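Local atomic coordinates of uncharacterized NTF2-like protein (Burkholderia thailandensis E264, PDB entry 3EC9), a protein that is of unknown function but adopts the NTF2-like, SnoaL-like fold, whose cone-shaped pocket probably binds a small molecule, as in its relatives. Residues B[13-18]-B[83-88]; B[35-40]-B[120-125]; B[41-46]-B[53-58]; B[89-94]-B[112-117]. One frame throughout, in Å; residues are numbered along the deposited sequence.

The four contacts sample one curved sheet from its surface to its core. Contact 4, mostly buried, pairs strands 89-100 and 106-118; its W115 and H113 stand on the concave side, while I91 and A112 look toward the second subunit. Contact 3 is the outer hairpin of the sheet, partly buried, and its W43 packs against W115 of contact 4. Between the two runs strand 121-129, which contact 2 joins to the short strand 37-38 by two backbone bonds. Contact 1 lies at the surface and differs in chemistry: no direct hydrogen bond crosses from helix 14-26 to strand 73-86, and bridging waters and the packing of P14, Y15 and V18 do the joining.

Contact 1. Residues B[13-18]-B[83-88]; sequences TPYQIV and LHDAGD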
loop_
_atom_site.group_PDB
_atom_site.type_symbol
_atom_site.label_atom_id
_atom_site.label_comp_id
_atom_site.label_asym_id
_atom_site.label_seq_id
_atom_site.Cartn_x
_atom_site.Cartn_y
_atom_site.Cartn_z
ATOM N N THR B 13 1.589 3.128 23.245
ATOM C CA THR B 13 0.657 2.485 22.360
ATOM C C THR B 13 1.410 1.998 21.129
ATOM O O THR B 13 2.485 2.499 20.793
ATOM C CB THR B 13 -0.436 3.411 21.898
ATOM O OG1 THR B 13 0.147 4.446 21.094
ATOM C CG2 THR B 13 -1.229 4.054 23.130
ATOM N N PRO B 14 0.831 1.020 20.421
ATOM C CA PRO B 14 1.407 0.704 19.097
ATOM C C PRO B 14 1.658 1.871 18.165
ATOM O O PRO B 14 2.678 1.924 17.474
ATOM C CB PRO B 14 0.368 -0.278 18.508
ATOM C CG PRO B 14 -0.177 -1.016 19.756
ATOM C CD PRO B 14 -0.259 0.091 20.802
ATOM N N TYR B 15 0.715 2.820 18.109
ATOM C CA TYR B 15 0.906 4.022 17.315
ATOM C C TYR B 15 2.223 4.742 17.685
ATOM O O TYR B 15 3.008 5.164 16.832
ATOM C CB TYR B 15 -0.311 4.966 17.510
ATOM C CG TYR B 15 -0.243 6.313 16.805
ATOM C CD1 TYR B 15 0.458 7.364 17.359
ATOM C CD2 TYR B 15 -0.900 6.522 15.590
ATOM C CE1 TYR B 15 0.543 8.594 16.752
ATOM C CE2 TYR B 15 -0.837 7.751 14.963
ATOM C CZ TYR B 15 -0.101 8.790 15.541
ATOM O OH TYR B 15 -0.020 10.026 14.902
ATOM N N GLN B 16 2.416 4.949 18.986
ATOM C CA GLN B 16 3.622 5.638 19.488
ATOM C C GLN B 16 4.892 4.871 19.175
ATOM O O GLN B 16 5.917 5.448 18.758
ATOM C CB GLN B 16 3.473 5.861 20.985
ATOM C CG GLN B 16 2.431 6.909 21.341
ATOM C CD GLN B 16 2.269 7.055 22.827
ATOM O OE1 GLN B 16 1.885 6.107 23.479
ATOM N NE2 GLN B 16 2.645 8.211 23.390
ATOM N N ILE B 17 4.838 3.556 19.359
ATOM C CA ILE B 17 5.966 2.686 19.057
ATOM C C ILE B 17 6.368 2.810 17.571
ATOM O O ILE B 17 7.537 2.893 17.212
ATOM C CB ILE B 17 5.639 1.214 19.421
ATOM C CG1 ILE B 17 5.523 1.121 20.949
ATOM C CG2 ILE B 17 6.711 0.185 18.888
ATOM C CD1 ILE B 17 4.986 -0.216 21.510
ATOM N N VAL B 18 5.370 2.797 16.687
ATOM C CA VAL B 18 5.643 2.928 15.256
ATOM C C VAL B 18 6.101 4.339 14.920
ATOM O O VAL B 18 7.057 4.518 14.183
ATOM C CB VAL B 18 4.399 2.521 14.431
ATOM C CG1 VAL B 18 4.546 2.899 12.925
ATOM C CG2 VAL B 18 4.148 1.024 14.605
ATOM N N LEU B 83 -0.499 8.836 9.596
ATOM C CA LEU B 83 -0.282 7.671 10.435
ATOM C C LEU B 83 -1.623 7.320 11.062
ATOM O O LEU B 83 -2.196 8.101 11.815
ATOM C CB LEU B 83 0.790 7.914 11.489
ATOM C CG LEU B 83 1.310 6.674 12.228
ATOM C CD1 LEU B 83 1.976 5.699 11.248
ATOM C CD2 LEU B 83 2.273 7.107 13.352
ATOM N N HIS B 84 -2.143 6.144 10.705
ATOM C CA HIS B 84 -3.497 5.777 11.053
ATOM C C HIS B 84 -3.471 4.749 12.158
ATOM O O HIS B 84 -2.840 3.702 12.032
ATOM C CB HIS B 84 -4.260 5.228 9.849
ATOM C CG HIS B 84 -4.277 6.148 8.665
ATOM N ND1 HIS B 84 -4.849 7.406 8.699
ATOM C CD2 HIS B 84 -3.672 6.034 7.462
ATOM C CE1 HIS B 84 -4.648 7.989 7.522
ATOM N NE2 HIS B 84 -3.949 7.171 6.751
ATOM N N ASP B 85 -4.159 5.066 13.249
ATOM C CA ASP B 85 -4.171 4.249 14.457
ATOM C C ASP B 85 -5.351 3.288 14.392
ATOM O O ASP B 85 -6.474 3.690 14.648
ATOM C CB ASP B 85 -4.287 5.203 15.681
ATOM C CG ASP B 85 -4.105 4.499 17.010
ATOM O OD1 ASP B 85 -4.126 3.269 17.052
ATOM O OD2 ASP B 85 -3.958 5.200 18.058
ATOM N N ALA B 86 -5.091 2.000 14.109
ATOM C CA ALA B 86 -6.127 0.948 14.138
ATOM C C ALA B 86 -5.848 -0.006 15.322
ATOM O O ALA B 86 -6.053 -1.230 15.261
ATOM C CB ALA B 86 -6.144 0.186 12.778
ATOM N N GLY B 87 -5.334 0.539 16.411
ATOM C CA GLY B 87 -5.202 -0.233 17.648
ATOM C C GLY B 87 -3.899 -1.000 17.692
ATOM O O GLY B 87 -2.817 -0.402 17.785
ATOM N N ASP B 88 -3.970 -2.313 17.531
ATOM C CA ASP B 88 -2.756 -3.114 17.469
ATOM C C ASP B 88 -2.094 -3.032 16.114
ATOM O O ASP B 88 -0.920 -3.385 15.974
ATOM C CB ASP B 88 -3.048 -4.569 17.779
ATOM C CG ASP B 88 -3.499 -4.778 19.227
ATOM O OD1 ASP B 88 -3.122 -3.950 20.086
ATOM O OD2 ASP B 88 -4.241 -5.761 19.460
HETATM O O HOH W 1 -2.580 5.008 20.243
HETATM O O HOH W 2 -2.249 2.108 18.749
HETATM O O HOH W 3 -1.825 10.746 13.193
#
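Y15 and L83 meet where the first turn of helix 14-26 lies against the end of strand 73-86, the N-terminal helix on the curved sheet of an NTF2-like fold. The two elements run roughly antiparallel, at 149°, and the contact illustrates how a dry patch and a wet border can share one interface. In the tight part L83 CD2 sits over one face of the Y15 ring, 3.8 Å from its centroid, in a CH-pi contact. The ring is brought there by a side chain extended from the helix, with CG anti to the backbone N (chi1 177°). The other methyl, L83 CD1, reaches back to V18 CG1, and P14 CB lies 3.3 Å from G87 O. Further inward, V90 of the neighbouring strand receives P14, V18 and L83 together.

Toward solvent the packing gives way to water. At the outer end of the ring a water joins Y15 OH to L83 O. D85 lays its CB against Y15 CD2, and its carboxylate stays beside Y15 CB: OD1 accepts from G87 N at 3.1 Å in an Asx turn, and OD2 takes a water that also bonds T13 OG1. That hydroxyl caps the helix by accepting from Q16 N, while Q16 OE1 accepts from T13 N, completing a capping box. G87 O accepts from a further water, which also donates to D85 OD1 and accepts from Y15 N at 3.1 Å.

Contact 2. Residues B[35-40]-B[120-125]; sequences ADIAPA and GKIVHF
D36 O and I122 O each take one backbone N-H across a short parallel bridge, in which I37 pairs with I122 and residues 35-40 and 120-123 run 52° apart. I122 N gives to D36 O at 2.7 Å, and A38 N gives to I122 O at 2.9 Å with an angle of 164° at the hydrogen. These two bonds attach strand 37-38 to strand 121-129 of the NTF2-like fold just before the chain turns its corner at P39 and A40.

On the inner face I37 CD1 meets I122 CG2 obliquely at 4.0 Å, with W43 and I17 close by. Across the strand A38 CB rests on V123 CG1 at 3.7 Å. The K121 chain, bent at chi2 (-74°), instead folds back along the D36 backbone, CD lying 3.5 Å from D36 O. K121 NZ stays 4.9 Å from D36 OD1, and one water links them; another joins NZ to the carbonyls of A35 and I37. The opposite charges of D36 and K121 therefore communicate through solvent, which would be expected to weaken their attraction.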
loop_
_atom_site.group_PDB
_atom_site.type_symbol
_atom_site.label_atom_id
_atom_site.label_comp_id
_atom_site.label_asym_id
_atom_site.label_seq_id
_atom_site.Cartn_x
_atom_site.Cartn_y
_atom_site.Cartn_z
ATOM N N ALA B 35 14.845 -1.074 17.964
ATOM C CA ALA B 35 14.756 -1.280 19.440
ATOM C C ALA B 35 13.519 -2.090 19.843
ATOM O O ALA B 35 13.586 -2.876 20.826
ATOM C CB ALA B 35 14.766 0.035 20.186
ATOM N N ASP B 36 12.389 -1.887 19.131
ATOM C CA ASP B 36 11.130 -2.524 19.507
ATOM C C ASP B 36 10.757 -3.691 18.577
ATOM O O ASP B 36 9.633 -4.201 18.636
ATOM C CB ASP B 36 9.986 -1.515 19.571
ATOM C CG ASP B 36 10.239 -0.433 20.596
ATOM O OD1 ASP B 36 10.562 -0.779 21.777
ATOM O OD2 ASP B 36 10.131 0.748 20.223
ATOM N N ILE B 37 11.706 -4.118 17.739
ATOM C CA ILE B 37 11.473 -5.237 16.842
ATOM C C ILE B 37 11.437 -6.540 17.638
ATOM O O ILE B 37 12.385 -6.865 18.370
ATOM C CB ILE B 37 12.551 -5.274 15.742
ATOM C CG1 ILE B 37 12.442 -4.040 14.852
ATOM C CG2 ILE B 37 12.446 -6.502 14.828
ATOM C CD1 ILE B 37 11.206 -3.936 13.886
ATOM N N ALA B 38 10.366 -7.308 17.450
ATOM C CA ALA B 38 10.225 -8.590 18.172
ATOM C C ALA B 38 11.168 -9.639 17.606
ATOM O O ALA B 38 11.531 -9.634 16.416
ATOM C CB ALA B 38 8.812 -9.098 18.074
ATOM N N PRO B 39 11.604 -10.561 18.468
ATOM C CA PRO B 39 12.306 -11.751 18.003
ATOM C C PRO B 39 11.547 -12.457 16.878
ATOM O O PRO B 39 12.148 -12.985 15.944
ATOM C CB PRO B 39 12.289 -12.643 19.234
ATOM C CG PRO B 39 12.338 -11.690 20.381
ATOM C CD PRO B 39 11.495 -10.510 19.943
ATOM N N ALA B 40 10.225 -12.463 16.987
ATOM C CA ALA B 40 9.361 -13.168 16.052
ATOM C C ALA B 40 8.966 -12.283 14.843
ATOM O O ALA B 40 8.056 -12.622 14.118
ATOM C CB ALA B 40 8.109 -13.632 16.794
ATOM N N GLY B 120 3.983 -4.758 23.159
ATOM C CA GLY B 120 4.985 -3.712 23.094
ATOM C C GLY B 120 6.079 -3.864 22.054
ATOM O O GLY B 120 7.029 -3.069 22.036
ATOM N N LYS B 121 5.970 -4.897 21.221
ATOM C CA LYS B 121 6.977 -5.148 20.200
ATOM C C LYS B 121 6.335 -5.192 18.813
ATOM O O LYS B 121 5.225 -5.734 18.593
ATOM C CB LYS B 121 7.663 -6.478 20.427
ATOM C CG LYS B 121 8.438 -6.610 21.763
ATOM C CD LYS B 121 9.734 -5.830 21.731
ATOM C CE LYS B 121 10.719 -6.266 22.822
ATOM N NZ LYS B 121 11.900 -5.342 22.869
ATOM N N ILE B 122 7.067 -4.658 17.866
ATOM C CA ILE B 122 6.653 -4.746 16.471
ATOM C C ILE B 122 6.865 -6.184 15.988
ATOM O O ILE B 122 7.992 -6.687 15.970
ATOM C CB ILE B 122 7.477 -3.767 15.602
ATOM C CG1 ILE B 122 7.200 -2.298 15.989
ATOM C CG2 ILE B 122 7.194 -3.968 14.107
ATOM C CD1 ILE B 122 8.226 -1.311 15.352
ATOM N N VAL B 123 5.766 -6.833 15.605
ATOM C CA VAL B 123 5.831 -8.227 15.099
ATOM C C VAL B 123 5.597 -8.409 13.584
ATOM O O VAL B 123 5.884 -9.447 13.042
ATOM C CB VAL B 123 4.827 -9.118 15.829
ATOM C CG1 VAL B 123 5.246 -9.294 17.295
ATOM C CG2 VAL B 123 3.403 -8.659 15.694
ATOM N N HIS B 124 4.979 -7.440 12.936
ATOM C CA HIS B 124 4.796 -7.515 11.473
ATOM C C HIS B 124 4.925 -6.113 10.845
ATOM O O HIS B 124 4.456 -5.105 11.388
ATOM C CB HIS B 124 3.446 -8.157 11.071
ATOM C CG HIS B 124 3.508 -8.974 9.804
ATOM N ND1 HIS B 124 3.412 -8.426 8.540
ATOM C CD2 HIS B 124 3.646 -10.313 9.623
ATOM C CE1 HIS B 124 3.506 -9.388 7.638
ATOM N NE2 HIS B 124 3.651 -10.543 8.268
ATOM N N PHE B 125 5.556 -6.100 9.679
ATOM C CA PHE B 125 5.650 -4.930 8.796
ATOM C C PHE B 125 5.391 -5.436 7.392
ATOM O O PHE B 125 5.925 -6.480 6.980
ATOM C CB PHE B 125 7.050 -4.321 8.834
ATOM C CG PHE B 125 7.357 -3.359 7.723
ATOM C CD1 PHE B 125 7.903 -3.804 6.514
ATOM C CD2 PHE B 125 7.083 -2.007 7.881
ATOM C CE1 PHE B 125 8.191 -2.892 5.526
ATOM C CE2 PHE B 125 7.391 -1.079 6.865
ATOM C CZ PHE B 125 7.937 -1.531 5.713
HETATM O O HOH W 4 13.299 -5.989 20.732
HETATM O O HOH W 5 10.398 -2.937 23.272
HETATM O O HOH W 6 4.946 -12.151 13.158
#

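Contact 3. Residues B[41-46]-B[53-58]; sequences IEWTEM and GTYRSA
W43 and Y55 exchange backbone hydrogen bonds in both directions, W43 N to Y55 O at 3.0 Å and Y55 N to W43 O at 2.8 Å. E45 and G53 repeat the exchange at the next hydrogen-bonded pair, two residues on, although less evenly: E45 N reaches G53 O nearly end-on, while G53 N approaches E45 O from above the carbonyl plane. CA-H...O contacts from T44, T54 and R56 fill in along the ladder.

Hydroxyl chemistry marks the non-hydrogen-bonded pair between them. T44 OG1 and T54 OG1 are 2.8 Å apart and hydrogen-bonded, for both hydroxyls lie beside their own backbone N (chi1 -58° and -61°) and are thereby turned toward each other.

This is the antiparallel hairpin 41-45/53-55 at one margin of the NTF2-like sheet. One face, bearing W43, E45 and Y55, looks inward to helix 58-72, whose V65 touches both E45 and Y55. An acetate beside E45 and a glycerol beside W43, both probably from the crystallisation liquor, are consistent with a pocket there.

Among the inward side chains, E45 CG meets the Y55 ring at the edge, 4.0 Å from CE2. The bend of E45 at chi2 (-74°) then brings its carboxylate to W43, whose NE1 donates to E45 OE2 at 3.0 Å. Y55 OH is held by C51 O.

Electrostatics act on the other face. E42 OE2 stays 4.3 Å from R56 NH2, beyond a salt bridge; a water that donates to E42 OE2 and accepts from R56 NE links them, and T54 CG2 lies over one face of the guanidinium.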
loop_
_atom_site.group_PDB
_atom_site.type_symbol
_atom_site.label_atom_id
_atom_site.label_comp_id
_atom_site.label_asym_id
_atom_site.label_seq_id
_atom_site.Cartn_x
_atom_site.Cartn_y
_atom_site.Cartn_z
ATOM N N ILE B 41 9.684 -11.189 14.619
ATOM C CA ILE B 41 9.359 -10.262 13.519
ATOM C C ILE B 41 9.181 -10.955 12.154
ATOM O O ILE B 41 9.982 -11.802 11.792
ATOM C CB ILE B 41 10.485 -9.171 13.361
ATOM C CG1 ILE B 41 10.107 -8.080 12.349
ATOM C CG2 ILE B 41 11.810 -9.819 12.984
ATOM C CD1 ILE B 41 8.846 -7.340 12.696
ATOM N N GLU B 42 8.151 -10.550 11.398
ATOM C CA GLU B 42 8.035 -10.812 9.968
ATOM C C GLU B 42 7.935 -9.457 9.259
ATOM O O GLU B 42 6.950 -8.749 9.415
ATOM C CB GLU B 42 6.827 -11.713 9.697
ATOM C CG GLU B 42 6.976 -13.075 10.367
ATOM C CD GLU B 42 5.823 -14.029 10.095
ATOM O OE1 GLU B 42 4.951 -13.716 9.247
ATOM O OE2 GLU B 42 5.808 -15.106 10.738
ATOM N N TRP B 43 8.986 -9.092 8.542
ATOM C CA TRP B 43 9.100 -7.803 7.869
ATOM C C TRP B 43 9.167 -8.079 6.361
ATOM O O TRP B 43 10.148 -8.629 5.843
ATOM C CB TRP B 43 10.351 -7.108 8.368
ATOM C CG TRP B 43 10.662 -5.819 7.747
ATOM C CD1 TRP B 43 10.975 -5.579 6.413
ATOM C CD2 TRP B 43 10.756 -4.550 8.401
ATOM N NE1 TRP B 43 11.258 -4.262 6.220
ATOM C CE2 TRP B 43 11.150 -3.601 7.418
ATOM C CE3 TRP B 43 10.591 -4.125 9.726
ATOM C CZ2 TRP B 43 11.339 -2.235 7.710
ATOM C CZ3 TRP B 43 10.762 -2.735 10.005
ATOM C CH2 TRP B 43 11.138 -1.827 8.995
ATOM N N THR B 44 8.087 -7.727 5.675
ATOM C CA THR B 44 7.921 -7.989 4.271
ATOM C C THR B 44 8.080 -6.726 3.370
ATOM O O THR B 44 7.308 -5.767 3.427
ATOM C CB THR B 44 6.569 -8.645 3.955
ATOM O OG1 THR B 44 6.487 -9.865 4.706
ATOM C CG2 THR B 44 6.416 -8.880 2.453
ATOM N N GLU B 45 9.106 -6.756 2.537
ATOM C CA GLU B 45 9.316 -5.780 1.472
ATOM C C GLU B 45 8.530 -6.354 0.264
ATOM O O GLU B 45 8.507 -7.570 0.037
ATOM C CB GLU B 45 10.800 -5.654 1.134
ATOM C CG GLU B 45 11.627 -5.027 2.249
ATOM C CD GLU B 45 11.422 -3.566 2.367
ATOM O OE1 GLU B 45 11.777 -2.827 1.440
ATOM O OE2 GLU B 45 10.966 -3.121 3.421
HETATM N N MSE B 46 7.823 -5.470 -0.440
HETATM C CA MSE B 46 6.929 -5.911 -1.499
HETATM C C MSE B 46 7.623 -6.720 -2.607
HETATM O O MSE B 46 8.744 -6.440 -2.958
HETATM C CB MSE B 46 6.221 -4.698 -2.105
HETATM C CG MSE B 46 5.113 -5.040 -2.986
HETATM SE SE MSE B 46 4.056 -3.494 -3.622
HETATM C CE MSE B 46 2.267 -3.810 -2.873
ATOM N N GLY B 53 11.111 -9.457 -0.117
ATOM C CA GLY B 53 11.306 -10.639 0.688
ATOM C C GLY B 53 10.696 -10.484 2.071
ATOM O O GLY B 53 10.249 -9.389 2.448
ATOM N N THR B 54 10.683 -11.564 2.855
ATOM C CA THR B 54 10.257 -11.534 4.269
ATOM C C THR B 54 11.451 -11.843 5.157
ATOM O O THR B 54 12.098 -12.882 4.992
ATOM C CB THR B 54 9.076 -12.448 4.592
ATOM O OG1 THR B 54 7.959 -12.040 3.828
ATOM C CG2 THR B 54 8.720 -12.423 6.067
ATOM N N TYR B 55 11.749 -10.890 6.039
ATOM C CA TYR B 55 12.931 -10.911 6.898
ATOM C C TYR B 55 12.519 -11.142 8.321
ATOM O O TYR B 55 11.507 -10.612 8.777
ATOM C CB TYR B 55 13.693 -9.592 6.738
ATOM C CG TYR B 55 14.085 -9.383 5.300
ATOM C CD1 TYR B 55 15.127 -10.089 4.737
ATOM C CD2 TYR B 55 13.351 -8.555 4.449
ATOM C CE1 TYR B 55 15.428 -9.963 3.419
ATOM C CE2 TYR B 55 13.678 -8.393 3.154
ATOM C CZ TYR B 55 14.719 -9.105 2.621
ATOM O OH TYR B 55 15.043 -8.970 1.287
ATOM N N ARG B 56 13.323 -11.922 9.035
ATOM C CA ARG B 56 12.845 -12.549 10.275
ATOM C C ARG B 56 13.735 -12.233 11.483
ATOM O O ARG B 56 13.663 -12.919 12.511
ATOM C CB ARG B 56 12.664 -14.058 10.065
ATOM C CG ARG B 56 11.585 -14.374 9.021
ATOM C CD ARG B 56 11.154 -15.804 9.064
ATOM N NE ARG B 56 9.760 -15.905 8.656
ATOM C CZ ARG B 56 9.336 -15.947 7.400
ATOM N NH1 ARG B 56 10.204 -15.920 6.379
ATOM N NH2 ARG B 56 8.017 -16.016 7.171
ATOM N N SER B 57 14.546 -11.183 11.380
ATOM C CA SER B 57 15.295 -10.676 12.526
ATOM C C SER B 57 15.684 -9.260 12.223
ATOM O O SER B 57 15.745 -8.865 11.043
ATOM C CB SER B 57 16.598 -11.482 12.796
ATOM O OG SER B 57 17.531 -11.391 11.717
ATOM N N ALA B 58 15.954 -8.511 13.283
ATOM C CA ALA B 58 16.503 -7.164 13.131
ATOM C C ALA B 58 17.784 -7.166 12.274
ATOM O O ALA B 58 17.938 -6.340 11.373
ATOM C CB ALA B 58 16.774 -6.502 14.500
HETATM O O HOH W 7 10.930 -14.090 13.148
HETATM O O HOH W 8 8.921 -15.223 11.503
#

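Contact 4. Residues B[89-94]-B[112-117]; sequences TVIGVG and AHVWRV
W115 sets its ring beside its backbone N (chi1 -59°), where the ring edge meets V90 O in the ring plane, 3.4 Å from CD1. The backbones of the same two residues are bonded both ways: V90 N donates to W115 O at 2.9 Å, and the return bond, W115 N to V90 O, is nearly end-on. T89 OG1 adds a second donor to W115 O in one of the two conformers of T89, so that bond remains doubtful.

One pair further along, G92 and H113 exchange bonds in the same manner, H113 N to G92 O at 2.8 Å being the straighter of the two with 167° at the hydrogen. G92 brings no side chain to the face that carries H113 and W115. This regular ladder joins strands 89-100 and 106-118 in the long antiparallel hairpin of the NTF2-like sheet, between strands 121-129 and 73-86, and it shows how a curved sheet can give its two faces separate duties.

The concave face carries H113 and W115 beside V90. Y22 OH from helix 14-26 hydrogen-bonds both H113 ND1 and W115 NE1, fixing the rotation of the two rings, and H113 NE2 is bonded to Y96 OH. F125 lies edge-to-face with W115. A glycerol near W115 and an acetate near H113, probably from the crystallisation liquor, are consistent with a pocket here.

On the reverse face aliphatic side chains gather at I91, V93, A112 and V114, with T89 and R116 at one end. I91 and V114 lie side by side, pointing the same way, with I91 CG1 4.2 Å from V114 CG2. V93 CG2 packs on A112 CB at 4.3 Å, and F128 of the second subunit touches both V93 and A112, while I91 meets I91 of that subunit.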
loop_
_atom_site.group_PDB
_atom_site.type_symbol
_atom_site.label_atom_id
_atom_site.label_comp_id
_atom_site.label_asym_id
_atom_site.label_seq_id
_atom_site.Cartn_x
_atom_site.Cartn_y
_atom_site.Cartn_z
ATOM N N THR B 89 -2.857 -2.599 15.112
ATOM C CA THR B 89 -2.299 -2.330 13.788
ATOM C C THR B 89 -2.177 -0.819 13.615
ATOM O O THR B 89 -2.972 -0.030 14.170
ATOM C CB THR B 89 -3.150 -2.956 12.632
ATOM O OG1 THR B 89 -2.620 -2.585 11.347
ATOM C CG2 THR B 89 -4.555 -2.499 12.714
ATOM N N VAL B 90 -1.157 -0.419 12.862
ATOM C CA VAL B 90 -0.903 0.998 12.612
ATOM C C VAL B 90 -0.539 1.072 11.125
ATOM O O VAL B 90 0.183 0.193 10.662
ATOM C CB VAL B 90 0.252 1.512 13.445
ATOM C CG1 VAL B 90 0.507 3.043 13.212
ATOM C CG2 VAL B 90 -0.003 1.191 14.935
ATOM N N ILE B 91 -1.039 2.074 10.388
ATOM C CA ILE B 91 -0.735 2.180 8.953
ATOM C C ILE B 91 -0.088 3.542 8.682
ATOM O O ILE B 91 -0.710 4.594 8.870
ATOM C CB ILE B 91 -2.014 1.986 8.060
ATOM C CG1 ILE B 91 -2.653 0.622 8.366
ATOM C CG2 ILE B 91 -1.694 2.126 6.566
ATOM C CD1 ILE B 91 -3.610 0.558 9.582
ATOM N N GLY B 92 1.156 3.504 8.204
ATOM C CA GLY B 92 1.878 4.715 7.798
ATOM C C GLY B 92 1.673 4.945 6.303
ATOM O O GLY B 92 1.550 3.972 5.540
ATOM N N VAL B 93 1.563 6.204 5.871
ATOM C CA VAL B 93 1.414 6.506 4.451
ATOM C C VAL B 93 2.348 7.658 4.170
ATOM O O VAL B 93 2.495 8.578 4.983
ATOM C CB VAL B 93 -0.015 6.904 4.099
ATOM C CG1 VAL B 93 -0.103 7.288 2.600
ATOM C CG2 VAL B 93 -1.033 5.811 4.493
ATOM N N GLY B 94 3.012 7.639 3.024
ATOM C CA GLY B 94 3.844 8.761 2.650
ATOM C C GLY B 94 4.438 8.571 1.279
ATOM O O GLY B 94 3.852 7.930 0.427
ATOM N N ALA B 112 2.396 2.837 1.373
ATOM C CA ALA B 112 1.762 2.555 2.646
ATOM C C ALA B 112 2.502 1.394 3.333
ATOM O O ALA B 112 2.983 0.438 2.651
ATOM C CB ALA B 112 0.271 2.209 2.482
ATOM N N HIS B 113 2.624 1.490 4.663
ATOM C CA HIS B 113 3.208 0.463 5.513
ATOM C C HIS B 113 2.194 0.018 6.551
ATOM O O HIS B 113 1.619 0.846 7.259
ATOM C CB HIS B 113 4.390 0.983 6.300
ATOM C CG HIS B 113 5.461 1.587 5.468
ATOM N ND1 HIS B 113 6.114 2.742 5.824
ATOM C CD2 HIS B 113 6.048 1.155 4.327
ATOM C CE1 HIS B 113 7.033 3.019 4.919
ATOM N NE2 HIS B 113 7.041 2.056 4.022
ATOM N N VAL B 114 1.965 -1.285 6.601
ATOM C CA VAL B 114 1.072 -1.871 7.608
ATOM C C VAL B 114 1.900 -2.572 8.694
ATOM O O VAL B 114 2.759 -3.412 8.397
ATOM C CB VAL B 114 0.061 -2.889 6.987
ATOM C CG1 VAL B 114 -0.799 -3.537 8.098
ATOM C CG2 VAL B 114 -0.799 -2.202 5.910
ATOM N N TRP B 115 1.690 -2.132 9.932
ATOM C CA TRP B 115 2.456 -2.581 11.095
ATOM C C TRP B 115 1.521 -3.278 12.077
ATOM O O TRP B 115 0.379 -2.835 12.247
ATOM C CB TRP B 115 3.017 -1.379 11.857
ATOM C CG TRP B 115 3.912 -0.469 11.097
ATOM C CD1 TRP B 115 3.543 0.596 10.321
ATOM C CD2 TRP B 115 5.333 -0.515 11.068
ATOM N NE1 TRP B 115 4.665 1.228 9.817
ATOM C CE2 TRP B 115 5.777 0.553 10.248
ATOM C CE3 TRP B 115 6.283 -1.349 11.657
ATOM C CZ2 TRP B 115 7.134 0.800 10.015
ATOM C CZ3 TRP B 115 7.618 -1.099 11.425
ATOM C CH2 TRP B 115 8.033 -0.059 10.628
ATOM N N ARG B 116 2.030 -4.297 12.767
ATOM C CA ARG B 116 1.313 -4.936 13.884
ATOM C C ARG B 116 2.255 -5.003 15.093
ATOM O O ARG B 116 3.412 -5.386 14.961
ATOM C CB ARG B 116 0.837 -6.346 13.503
ATOM C CG ARG B 116 0.017 -7.048 14.603
ATOM C CD ARG B 116 -0.755 -8.286 14.091
ATOM N NE ARG B 116 0.125 -9.364 13.630
ATOM C CZ ARG B 116 0.360 -9.693 12.357
ATOM N NH1 ARG B 116 -0.222 -9.041 11.351
ATOM N NH2 ARG B 116 1.182 -10.698 12.090
ATOM N N VAL B 117 1.741 -4.591 16.256
ATOM C CA VAL B 117 2.470 -4.627 17.528
ATOM C C VAL B 117 1.727 -5.604 18.438
ATOM O O VAL B 117 0.474 -5.633 18.496
ATOM C CB VAL B 117 2.548 -3.210 18.133
ATOM C CG1 VAL B 117 3.220 -3.199 19.529
ATOM C CG2 VAL B 117 3.304 -2.297 17.176
#